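Local coordinates for chitinase (Thermococcus chitonophagus, PDB 5XSW), which probably hydrolyses the beta-1,4 links of chitin as an endochitinase, its helical part holding the bound sugars, at residues 204-209 with 298-303; 211-216 with 334-339; 327-332 with 377-382. All blocks are in the same frame, centred on the assembly; numbering follows the deposited sequence.

Contact 1: residues 204-209 with 298-303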
loop_
_atom_site.group_PDB
_atom_site.type_symbol
_atom_site.label_atom_id
_atom_site.label_comp_id
_atom_site.label_asym_id
_atom_site.label_seq_id
_atom_site.Cartn_x
_atom_site.Cartn_y
_atom_site.Cartn_z
ATOM N N ASN A 204 12.054 -4.063 22.879
ATOM C CA ASN A 204 11.165 -3.288 23.746
ATOM C C ASN A 204 10.326 -2.260 22.913
ATOM O O ASN A 204 9.204 -1.899 23.272
ATOM C CB ASN A 204 11.981 -2.513 24.778
ATOM C CG ASN A 204 12.587 -3.432 25.849
ATOM O OD1 ASN A 204 12.076 -4.527 26.118
ATOM N ND2 ASN A 204 13.705 -2.990 26.434
ATOM N N PHE A 205 10.906 -1.789 21.827
ATOM C CA PHE A 205 10.186 -0.803 20.993
ATOM C C PHE A 205 8.982 -1.545 20.315
ATOM O O PHE A 205 7.876 -1.030 20.296
ATOM C CB PHE A 205 11.098 -0.207 19.933
ATOM C CG PHE A 205 10.354 0.734 19.001
ATOM C CD1 PHE A 205 10.088 2.024 19.423
ATOM C CD2 PHE A 205 9.854 0.281 17.764
ATOM C CE1 PHE A 205 9.344 2.921 18.620
ATOM C CE2 PHE A 205 9.089 1.160 16.936
ATOM C CZ PHE A 205 8.852 2.483 17.385
ATOM N N LEU A 206 9.223 -2.724 19.741
ATOM C CA LEU A 206 8.096 -3.492 19.097
ATOM C C LEU A 206 7.053 -3.871 20.131
ATOM O O LEU A 206 5.850 -3.857 19.853
ATOM C CB LEU A 206 8.594 -4.779 18.386
ATOM C CG LEU A 206 9.395 -4.470 17.104
ATOM C CD1 LEU A 206 9.907 -5.721 16.401
ATOM C CD2 LEU A 206 8.512 -3.674 16.060
ATOM N N MET A 207 7.492 -4.131 21.357
ATOM C CA MET A 207 6.574 -4.471 22.468
ATOM C C MET A 207 5.661 -3.271 22.795
ATOM O O MET A 207 4.420 -3.387 22.967
ATOM C CB MET A 207 7.368 -4.878 23.733
ATOM C CG MET A 207 7.999 -6.273 23.638
ATOM S SD MET A 207 6.806 -7.641 23.968
ATOM C CE MET A 207 6.365 -7.388 25.695
ATOM N N ALA A 208 6.298 -2.120 22.875
ATOM C CA ALA A 208 5.621 -0.889 23.193
ATOM C C ALA A 208 4.624 -0.568 22.073
ATOM O O ALA A 208 3.509 -0.104 22.337
ATOM C CB ALA A 208 6.644 0.281 23.301
ATOM N N LEU A 209 5.067 -0.808 20.839
ATOM C CA LEU A 209 4.266 -0.448 19.681
ATOM C C LEU A 209 2.995 -1.333 19.689
ATOM O O LEU A 209 1.887 -0.834 19.530
ATOM C CB LEU A 209 5.054 -0.654 18.389
ATOM C CG LEU A 209 4.254 -0.277 17.089
ATOM C CD1 LEU A 209 3.740 1.206 17.079
ATOM C CD2 LEU A 209 5.125 -0.539 15.866
ATOM N N VAL A 298 10.019 -4.682 9.355
ATOM C CA VAL A 298 10.306 -4.268 7.993
ATOM C C VAL A 298 9.579 -2.979 7.643
ATOM O O VAL A 298 10.141 -2.132 6.958
ATOM C CB VAL A 298 9.947 -5.397 6.976
ATOM C CG1 VAL A 298 10.071 -4.935 5.491
ATOM C CG2 VAL A 298 10.902 -6.647 7.260
ATOM N N SER A 299 8.342 -2.819 8.119
ATOM C CA SER A 299 7.623 -1.575 7.866
ATOM C C SER A 299 8.336 -0.353 8.469
ATOM O O SER A 299 8.418 0.718 7.853
ATOM C CB SER A 299 6.191 -1.668 8.453
ATOM O OG SER A 299 5.416 -0.563 7.988
ATOM N N LEU A 300 8.794 -0.500 9.701
ATOM C CA LEU A 300 9.564 0.532 10.376
ATOM C C LEU A 300 10.891 0.777 9.670
ATOM O O LEU A 300 11.316 1.904 9.484
ATOM C CB LEU A 300 9.797 0.140 11.825
ATOM C CG LEU A 300 8.535 0.112 12.676
ATOM C CD1 LEU A 300 8.711 -0.784 13.885
ATOM C CD2 LEU A 300 8.163 1.518 13.087
ATOM N N THR A 301 11.512 -0.308 9.241
ATOM C CA THR A 301 12.777 -0.251 8.545
ATOM C C THR A 301 12.606 0.539 7.261
ATOM O O THR A 301 13.459 1.322 6.898
ATOM C CB THR A 301 13.300 -1.660 8.233
ATOM O OG1 THR A 301 13.670 -2.300 9.452
ATOM C CG2 THR A 301 14.494 -1.603 7.304
ATOM N N MET A 302 11.472 0.351 6.605
ATOM C CA MET A 302 11.193 1.031 5.361
ATOM C C MET A 302 11.204 2.540 5.573
ATOM O O MET A 302 11.733 3.262 4.758
ATOM C CB MET A 302 9.839 0.598 4.805
ATOM C CG MET A 302 9.370 1.397 3.603
ATOM S SD MET A 302 8.502 2.915 4.033
ATOM C CE MET A 302 6.902 2.270 4.500
ATOM N N GLU A 303 10.636 3.009 6.672
ATOM C CA GLU A 303 10.620 4.439 6.920
ATOM C C GLU A 303 12.045 4.972 7.042
ATOM O O GLU A 303 12.392 5.966 6.430
ATOM C CB GLU A 303 9.880 4.746 8.216
ATOM C CG GLU A 303 8.455 4.242 8.299
ATOM C CD GLU A 303 7.865 4.455 9.673
ATOM O OE1 GLU A 303 8.161 5.493 10.276
ATOM O OE2 GLU A 303 7.127 3.588 10.153
#
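Leu300 carries this contact alone from its helix, meeting Phe205, Leu206 and Leu209 of helix 203-214. Its CB points toward the other helix but touches nothing of 204-209. CG, anti to the carbonyl carbon (chi1 -67°), extends the chain the same way and comes only to 4.4 Å from CE2 of Phe205, so the close contacts are left to the two methyls. CD1 lies 3.6 Å from CE2 of Phe205, in the plane of that ring and at its edge, so the phenyl offers its rim and not a face. The same CD1 is 3.6 Å from CD2 of Leu206, whose side chain slides past that of Leu300 in the opposite direction. Leu209 comes head-on instead, tip to tip, with its CD2 4.1 Å from Leu300 CD1. The other methyl, CD2, has a single partner here, Phe205 CE2 at 4.0 Å. No hydrogen bond crosses, so the contact is purely apolar, and one methyl fills the notch between three side chains.

Such reach is needed because the helices are far apart. Their local axes approach no nearer than 12.7 Å and run at 107° to each other, close to perpendicular. Neighbouring helices pack into the space between them: Leu300 also packs on Ile332 and Tyr336 of helix 327-338, Leu206 rests on Leu192 and Ala195 of helix 186-199, and Phe205, edge-to-face with Phe151, leans on Val378 of helix 374-386.

Contact 2: residues 211-216 with 334-339. With NAG (2-acetamido-2-deoxy-beta-D-glucopyranose), chain C; NDG (2-acetamido-2-deoxy-alpha-D-glucopyranose), chain B; NAG (2-acetamido-2-deoxy-beta-D-glucopyranose), chain D; GOL (glycerol), chain I.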
loop_
_atom_site.group_PDB
_atom_site.type_symbol
_atom_site.label_atom_id
_atom_site.label_comp_id
_atom_site.label_asym_id
_atom_site.label_seq_id
_atom_site.Cartn_x
_atom_site.Cartn_y
_atom_site.Cartn_z
ATOM N N ALA A 211 1.569 -2.727 22.189
ATOM C CA ALA A 211 0.724 -2.428 23.336
ATOM C C ALA A 211 -0.209 -1.213 23.004
ATOM O O ALA A 211 -1.435 -1.218 23.269
ATOM C CB ALA A 211 1.603 -2.137 24.571
ATOM N N LYS A 212 0.392 -0.181 22.412
ATOM C CA LYS A 212 -0.361 1.021 22.000
ATOM C C LYS A 212 -1.374 0.661 20.914
ATOM O O LYS A 212 -2.563 1.059 21.003
ATOM C CB LYS A 212 0.612 2.123 21.508
ATOM C CG LYS A 212 -0.113 3.330 20.870
ATOM C CD LYS A 212 -1.075 3.981 21.896
ATOM C CE LYS A 212 -2.257 4.626 21.186
ATOM N NZ LYS A 212 -3.297 5.169 22.078
ATOM N N GLU A 213 -0.937 -0.077 19.904
ATOM C CA GLU A 213 -1.795 -0.341 18.721
ATOM C C GLU A 213 -2.992 -1.213 19.029
ATOM O O GLU A 213 -4.081 -0.985 18.472
ATOM C CB GLU A 213 -1.000 -1.019 17.607
ATOM C CG GLU A 213 0.008 -0.027 16.942
ATOM C CD GLU A 213 -0.660 1.055 16.112
ATOM O OE1 GLU A 213 0.118 1.901 15.594
ATOM O OE2 GLU A 213 -1.922 1.011 15.909
ATOM N N ASN A 214 -2.799 -2.253 19.857
ATOM C CA ASN A 214 -3.920 -3.183 20.113
ATOM C C ASN A 214 -3.717 -4.029 21.350
ATOM O O ASN A 214 -4.124 -5.190 21.377
ATOM C CB ASN A 214 -4.097 -4.078 18.854
ATOM C CG ASN A 214 -5.398 -4.914 18.833
ATOM O OD1 ASN A 214 -6.365 -4.643 19.549
ATOM N ND2 ASN A 214 -5.397 -5.969 17.982
ATOM N N TRP A 215 -3.068 -3.460 22.355
ATOM C CA TRP A 215 -2.889 -4.168 23.628
ATOM C C TRP A 215 -2.246 -5.539 23.370
ATOM O O TRP A 215 -2.542 -6.488 24.069
ATOM C CB TRP A 215 -4.261 -4.358 24.340
ATOM C CG TRP A 215 -4.766 -3.166 25.085
ATOM C CD1 TRP A 215 -5.683 -2.207 24.611
ATOM C CD2 TRP A 215 -4.373 -2.719 26.401
ATOM N NE1 TRP A 215 -5.929 -1.291 25.604
ATOM C CE2 TRP A 215 -5.131 -1.556 26.695
ATOM C CE3 TRP A 215 -3.486 -3.213 27.376
ATOM C CZ2 TRP A 215 -5.038 -0.878 27.927
ATOM C CZ3 TRP A 215 -3.401 -2.536 28.617
ATOM C CH2 TRP A 215 -4.144 -1.351 28.859
ATOM N N GLY A 216 -1.390 -5.668 22.358
ATOM C CA GLY A 216 -0.946 -7.023 21.988
ATOM C C GLY A 216 -0.053 -7.631 23.068
ATOM O O GLY A 216 -0.034 -8.840 23.281
ATOM N N PHE A 334 6.096 8.280 14.749
ATOM C CA PHE A 334 5.091 9.154 14.123
ATOM C C PHE A 334 4.748 8.709 12.683
ATOM O O PHE A 334 3.587 8.663 12.299
ATOM C CB PHE A 334 5.589 10.629 14.156
ATOM C CG PHE A 334 4.652 11.608 13.473
ATOM C CD1 PHE A 334 3.447 11.977 14.082
ATOM C CD2 PHE A 334 4.972 12.107 12.242
ATOM C CE1 PHE A 334 2.588 12.890 13.451
ATOM C CE2 PHE A 334 4.158 13.039 11.610
ATOM C CZ PHE A 334 2.951 13.428 12.207
ATOM N N GLY A 335 5.765 8.376 11.898
ATOM C CA GLY A 335 5.633 7.936 10.521
ATOM C C GLY A 335 4.868 6.597 10.465
ATOM O O GLY A 335 4.201 6.251 9.470
ATOM N N TYR A 336 5.022 5.804 11.506
ATOM C CA TYR A 336 4.345 4.480 11.534
ATOM C C TYR A 336 2.867 4.695 11.672
ATOM O O TYR A 336 2.056 4.057 10.968
ATOM C CB TYR A 336 4.828 3.628 12.697
ATOM C CG TYR A 336 4.187 2.225 12.675
ATOM C CD1 TYR A 336 4.760 1.201 11.946
ATOM C CD2 TYR A 336 3.046 1.969 13.416
ATOM C CE1 TYR A 336 4.214 -0.096 11.941
ATOM C CE2 TYR A 336 2.459 0.693 13.421
ATOM C CZ TYR A 336 3.041 -0.318 12.672
ATOM O OH TYR A 336 2.474 -1.573 12.684
ATOM N N ASN A 337 2.513 5.614 12.553
ATOM C CA ASN A 337 1.082 5.894 12.798
ATOM C C ASN A 337 0.446 6.844 11.740
ATOM O O ASN A 337 -0.677 6.605 11.289
ATOM C CB ASN A 337 0.921 6.500 14.177
ATOM C CG ASN A 337 -0.539 6.875 14.509
ATOM O OD1 ASN A 337 -0.813 8.020 14.823
ATOM N ND2 ASN A 337 -1.474 5.891 14.428
ATOM N N ARG A 338 1.166 7.872 11.304
ATOM C CA ARG A 338 0.561 8.883 10.403
ATOM C C ARG A 338 1.068 8.799 8.966
ATOM O O ARG A 338 0.556 9.482 8.102
ATOM C CB ARG A 338 0.807 10.282 10.963
ATOM C CG ARG A 338 0.129 10.595 12.294
ATOM C CD ARG A 338 -1.403 10.460 12.372
ATOM N NE ARG A 338 -2.118 11.043 11.240
ATOM C CZ ARG A 338 -2.426 12.326 11.088
ATOM N NH1 ARG A 338 -2.081 13.218 12.009
ATOM N NH2 ARG A 338 -3.125 12.707 10.015
ATOM N N GLY A 339 2.076 7.966 8.709
ATOM C CA GLY A 339 2.565 7.679 7.369
ATOM C C GLY A 339 3.822 8.504 7.012
ATOM O O GLY A 339 4.115 9.534 7.633
HETATM C C1 NAG C . -5.667 2.048 18.448
HETATM C C2 NAG C . -6.119 1.382 17.204
HETATM C C3 NAG C . -5.079 1.506 16.102
HETATM C C4 NAG C . -4.638 2.922 15.880
HETATM C C5 NAG C . -4.168 3.476 17.163
HETATM C C6 NAG C . -3.801 4.920 16.950
HETATM C C7 NAG C . -7.609 -0.666 17.179
HETATM C C8 NAG C . -7.784 -2.176 17.488
HETATM N N2 NAG C . -6.388 -0.042 17.497
HETATM O O3 NAG C . -5.549 0.970 14.847
HETATM O O4 NAG C . -3.476 2.967 15.025
HETATM O O5 NAG C . -5.228 3.428 18.181
HETATM O O6 NAG C . -3.492 5.356 18.269
HETATM O O7 NAG C . -8.482 0.024 16.640
HETATM C C1 NDG B . -7.860 3.198 23.198
HETATM C C2 NDG B . -6.920 4.163 22.482
HETATM C C3 NDG B . -6.768 3.848 21.031
HETATM C C4 NDG B . -6.460 2.394 20.726
HETATM C C5 NDG B . -7.468 1.480 21.433
HETATM C C6 NDG B . -7.029 0.023 21.411
HETATM C C7 NDG B . -6.747 6.488 23.385
HETATM C C8 NDG B . -7.291 7.957 23.510
HETATM O O5 NDG B . -7.549 1.783 22.845
HETATM O O3 NDG B . -5.690 4.680 20.535
HETATM O O4 NDG B . -6.751 2.125 19.355
HETATM O O6 NDG B . -8.065 -0.816 21.939
HETATM O O7 NDG B . -5.682 6.150 23.867
HETATM N N2 NDG B . -7.469 5.504 22.640
HETATM O O1 NDG B . -9.141 3.393 22.773
HETATM C C1 NAG D . -7.445 15.169 9.523
HETATM C C2 NAG D . -6.108 14.697 8.990
HETATM C C3 NAG D . -6.288 13.435 8.205
HETATM C C4 NAG D . -6.995 12.375 8.966
HETATM C C5 NAG D . -8.309 12.880 9.435
HETATM C C6 NAG D . -8.986 11.785 10.309
HETATM C C7 NAG D . -4.306 16.264 8.257
HETATM C C8 NAG D . -3.809 17.363 7.294
HETATM N N2 NAG D . -5.623 15.744 8.112
HETATM O O3 NAG D . -5.027 12.944 7.733
HETATM O O4 NAG D . -7.309 11.253 8.060
HETATM O O5 NAG D . -8.112 14.075 10.265
HETATM O O6 NAG D . -10.177 12.384 10.761
HETATM O O7 NAG D . -3.565 15.765 9.089
HETATM C C1 GOL I . -1.764 3.626 10.828
HETATM O O1 GOL I . -0.931 3.216 9.774
HETATM C C2 GOL I . -1.943 2.377 11.640
HETATM O O2 GOL I . -2.289 1.281 10.790
HETATM C C3 GOL I . -0.790 2.169 12.609
HETATM O O3 GOL I . -0.694 3.204 13.589
#
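Glu213 and Tyr336 meet edge-on: carboxylate oxygen OE1 lies in the plane of the phenol ring, 3.4 Å from its CE2, while the ring's hydroxyl turns elsewhere, to the carbonyl of Phe250. A bend at chi2 (-70°) swings the Glu213 carboxylate so that its two oxygens serve different partners. OE2 accepts from O4 of the chain C NAG at 2.6 Å; OE1 takes the O3 hydroxyl of a glycerol, probably from the crystallisation liquor, and also bonds His374 NE2. Asn337 reaches that glycerol from the other helix, ND2 to O3 at 2.9 Å and almost straight (178°), with its OD1 held by Phe371 N. The two helices line part of a sugar-binding cleft, as in lysozyme-like glycosidases, which this helical domain probably resembles. An alanine at Glu213 would probably cost the sugar O4 this acceptor and leave His374 NE2 without its carboxylate mate. The backbone O of Glu213 receives the sugar N2, 2.7 Å away, and Lys212 NZ, also held by Gly372 O and Asn174 OD1, donates to NDG O3 at 2.9 Å. Farther along, Arg338 NH2 grips acetamide O7 of the chain D NAG, a sugar also bonded to Glu213 of the second subunit.

Contact 3: residues 327-332 with 377-382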
loop_
_atom_site.group_PDB
_atom_site.type_symbol
_atom_site.label_atom_id
_atom_site.label_comp_id
_atom_site.label_asym_id
_atom_site.label_seq_id
_atom_site.Cartn_x
_atom_site.Cartn_y
_atom_site.Cartn_z
ATOM N N ALA A 327 14.770 11.678 19.431
ATOM C CA ALA A 327 14.280 12.268 18.189
ATOM C C ALA A 327 14.034 11.227 17.057
ATOM O O ALA A 327 12.971 11.246 16.472
ATOM C CB ALA A 327 15.238 13.335 17.674
ATOM N N GLU A 328 15.005 10.365 16.745
ATOM C CA GLU A 328 14.847 9.413 15.678
ATOM C C GLU A 328 13.609 8.500 15.928
ATOM O O GLU A 328 12.766 8.247 15.027
ATOM C CB GLU A 328 16.099 8.556 15.518
ATOM C CG GLU A 328 15.890 7.454 14.445
ATOM C CD GLU A 328 17.126 6.609 14.171
ATOM O OE1 GLU A 328 17.826 6.247 15.157
ATOM O OE2 GLU A 328 17.355 6.267 13.002
ATOM N N THR A 329 13.534 7.997 17.143
ATOM C CA THR A 329 12.443 7.077 17.546
ATOM C C THR A 329 11.084 7.790 17.436
ATOM O O THR A 329 10.092 7.196 17.013
ATOM C CB THR A 329 12.678 6.520 18.985
ATOM O OG1 THR A 329 13.907 5.748 18.969
ATOM C CG2 THR A 329 11.507 5.598 19.389
ATOM N N GLU A 330 11.018 9.048 17.846
ATOM C CA GLU A 330 9.792 9.814 17.701
ATOM C C GLU A 330 9.349 9.965 16.212
ATOM O O GLU A 330 8.164 9.797 15.898
ATOM C CB GLU A 330 9.984 11.244 18.304
ATOM C CG GLU A 330 10.089 11.174 19.841
ATOM C CD GLU A 330 10.638 12.476 20.403
ATOM O OE1 GLU A 330 10.261 13.536 19.883
ATOM O OE2 GLU A 330 11.436 12.434 21.334
ATOM N N ILE A 331 10.293 10.286 15.337
ATOM C CA ILE A 331 10.042 10.461 13.897
ATOM C C ILE A 331 9.554 9.136 13.301
ATOM O O ILE A 331 8.542 9.063 12.580
ATOM C CB ILE A 331 11.290 10.908 13.178
ATOM C CG1 ILE A 331 11.639 12.347 13.607
ATOM C CG2 ILE A 331 11.094 10.870 11.641
ATOM C CD1 ILE A 331 12.986 12.848 13.102
ATOM N N ILE A 332 10.278 8.080 13.607
ATOM C CA ILE A 332 9.919 6.775 13.061
ATOM C C ILE A 332 8.532 6.312 13.606
ATOM O O ILE A 332 7.721 5.810 12.832
ATOM C CB ILE A 332 10.998 5.690 13.386
ATOM C CG1 ILE A 332 12.327 5.934 12.648
ATOM C CG2 ILE A 332 10.517 4.260 13.015
ATOM C CD1 ILE A 332 12.211 6.184 11.139
ATOM N N THR A 377 3.217 7.731 24.163
ATOM C CA THR A 377 2.974 6.410 24.771
ATOM C C THR A 377 4.084 5.418 24.416
ATOM O O THR A 377 4.631 4.749 25.293
ATOM C CB THR A 377 1.609 5.820 24.311
ATOM O OG1 THR A 377 0.547 6.724 24.673
ATOM C CG2 THR A 377 1.317 4.425 24.959
ATOM N N VAL A 378 4.392 5.304 23.125
ATOM C CA VAL A 378 5.307 4.265 22.665
ATOM C C VAL A 378 6.715 4.586 23.207
ATOM O O VAL A 378 7.471 3.716 23.659
ATOM C CB VAL A 378 5.300 4.183 21.115
ATOM C CG1 VAL A 378 6.460 3.327 20.611
ATOM C CG2 VAL A 378 3.914 3.529 20.626
ATOM N N ILE A 379 7.050 5.869 23.194
ATOM C CA ILE A 379 8.382 6.266 23.668
ATOM C C ILE A 379 8.522 6.056 25.166
ATOM O O ILE A 379 9.530 5.489 25.625
ATOM C CB ILE A 379 8.649 7.746 23.256
ATOM C CG1 ILE A 379 9.414 7.756 21.931
ATOM C CG2 ILE A 379 9.252 8.500 24.340
ATOM C CD1 ILE A 379 8.591 7.408 20.783
ATOM N N ASN A 380 7.501 6.447 25.926
ATOM C CA ASN A 380 7.508 6.218 27.380
ATOM C C ASN A 380 7.600 4.732 27.737
ATOM O O ASN A 380 8.360 4.334 28.629
ATOM C CB ASN A 380 6.256 6.831 28.015
ATOM C CG ASN A 380 6.330 8.380 28.012
ATOM O OD1 ASN A 380 7.419 8.985 28.126
ATOM N ND2 ASN A 380 5.190 9.016 27.819
ATOM N N ILE A 381 6.841 3.895 27.046
ATOM C CA ILE A 381 6.885 2.457 27.384
ATOM C C ILE A 381 8.236 1.839 26.991
ATOM O O ILE A 381 8.800 1.024 27.749
ATOM C CB ILE A 381 5.688 1.680 26.717
ATOM C CG1 ILE A 381 4.381 2.138 27.364
ATOM C CG2 ILE A 381 5.838 0.148 26.875
ATOM C CD1 ILE A 381 3.089 1.479 26.744
ATOM N N THR A 382 8.760 2.201 25.824
ATOM C CA THR A 382 10.071 1.693 25.420
ATOM C C THR A 382 11.126 2.075 26.488
ATOM O O THR A 382 11.951 1.225 26.884
ATOM C CB THR A 382 10.498 2.263 24.032
ATOM O OG1 THR A 382 9.472 1.966 23.075
ATOM C CG2 THR A 382 11.825 1.678 23.500
#
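Thr329 and Ile379 are brought together by two torsions. In Thr329, chi1 of -63° sets OG1 anti to the carbonyl carbon and CG2 anti to the backbone N, which presents the methyl to helix 374-386 and leaves the hydroxyl to bond the backbone N of Phe151. In Ile379, chi1 of -95° departs from a staggered value and carries the CG1-CD1 arm across the gap. The two side chains slide past each other in opposite directions, Thr329 CG2 lying 3.7 Å from Ile379 CD1 and 3.9 Å from its CG1. The ethyl tip also lies against the backbone of the facing helix, with CD1 4.1 Å from the carbonyl oxygen of Thr329.

Glu330 adds its aliphatic part. Its side chain crosses that of Ile379 at about a right angle, so that CG rests 4.1 Å from Ile379 CG1. The carboxylate lies beyond this apolar crossing: OE1 takes a weak bond from the backbone N of Trp363, and OE2 sits near OD2 of Asp324, where the proximity of like charges may favour sharing of a proton.

The helices come close here, the CA atoms of Glu330 and Ile379 being 7.1 Å apart. Within helix 374-386, Thr382 OG1 turns back to the carbonyl O of Val378 at 2.7 Å, tilted 35° out of the carbonyl plane. The same oxygen takes Thr382 N from the opposite face of that plane, so two donors satisfy it. This is close helix-helix packing inside the helical domain. It joins the two helices that supply Asn337 and His374 to the glycan pocket.

Overall arrangement
Four helices link the contacts: helix 203-214 serves contacts 1 and 2, helix 327-338 contacts 2 and 3, while helix 288-311 enters through contact 1 and helix 374-386 through contact 3. Contacts 1 and 2 have centres about 9 Å apart and touch where Leu209 CD1 lies 3.8 Å from Tyr336 CD2. Phe205 ties contact 1 to contact 3, its CE1 standing 3.5 Å from both Thr329 CG2 and Val378 CG1. Contacts 2 and 3, about 11 Å apart between centres, meet where Lys212 CB packs 3.7 Å from Val378 CG2. Contact 2 supplies five of the twelve glycan-pocket residues; behind it, the side chains of Leu209 and Ile379 lie about 8 and 13 Å from a bound NAG.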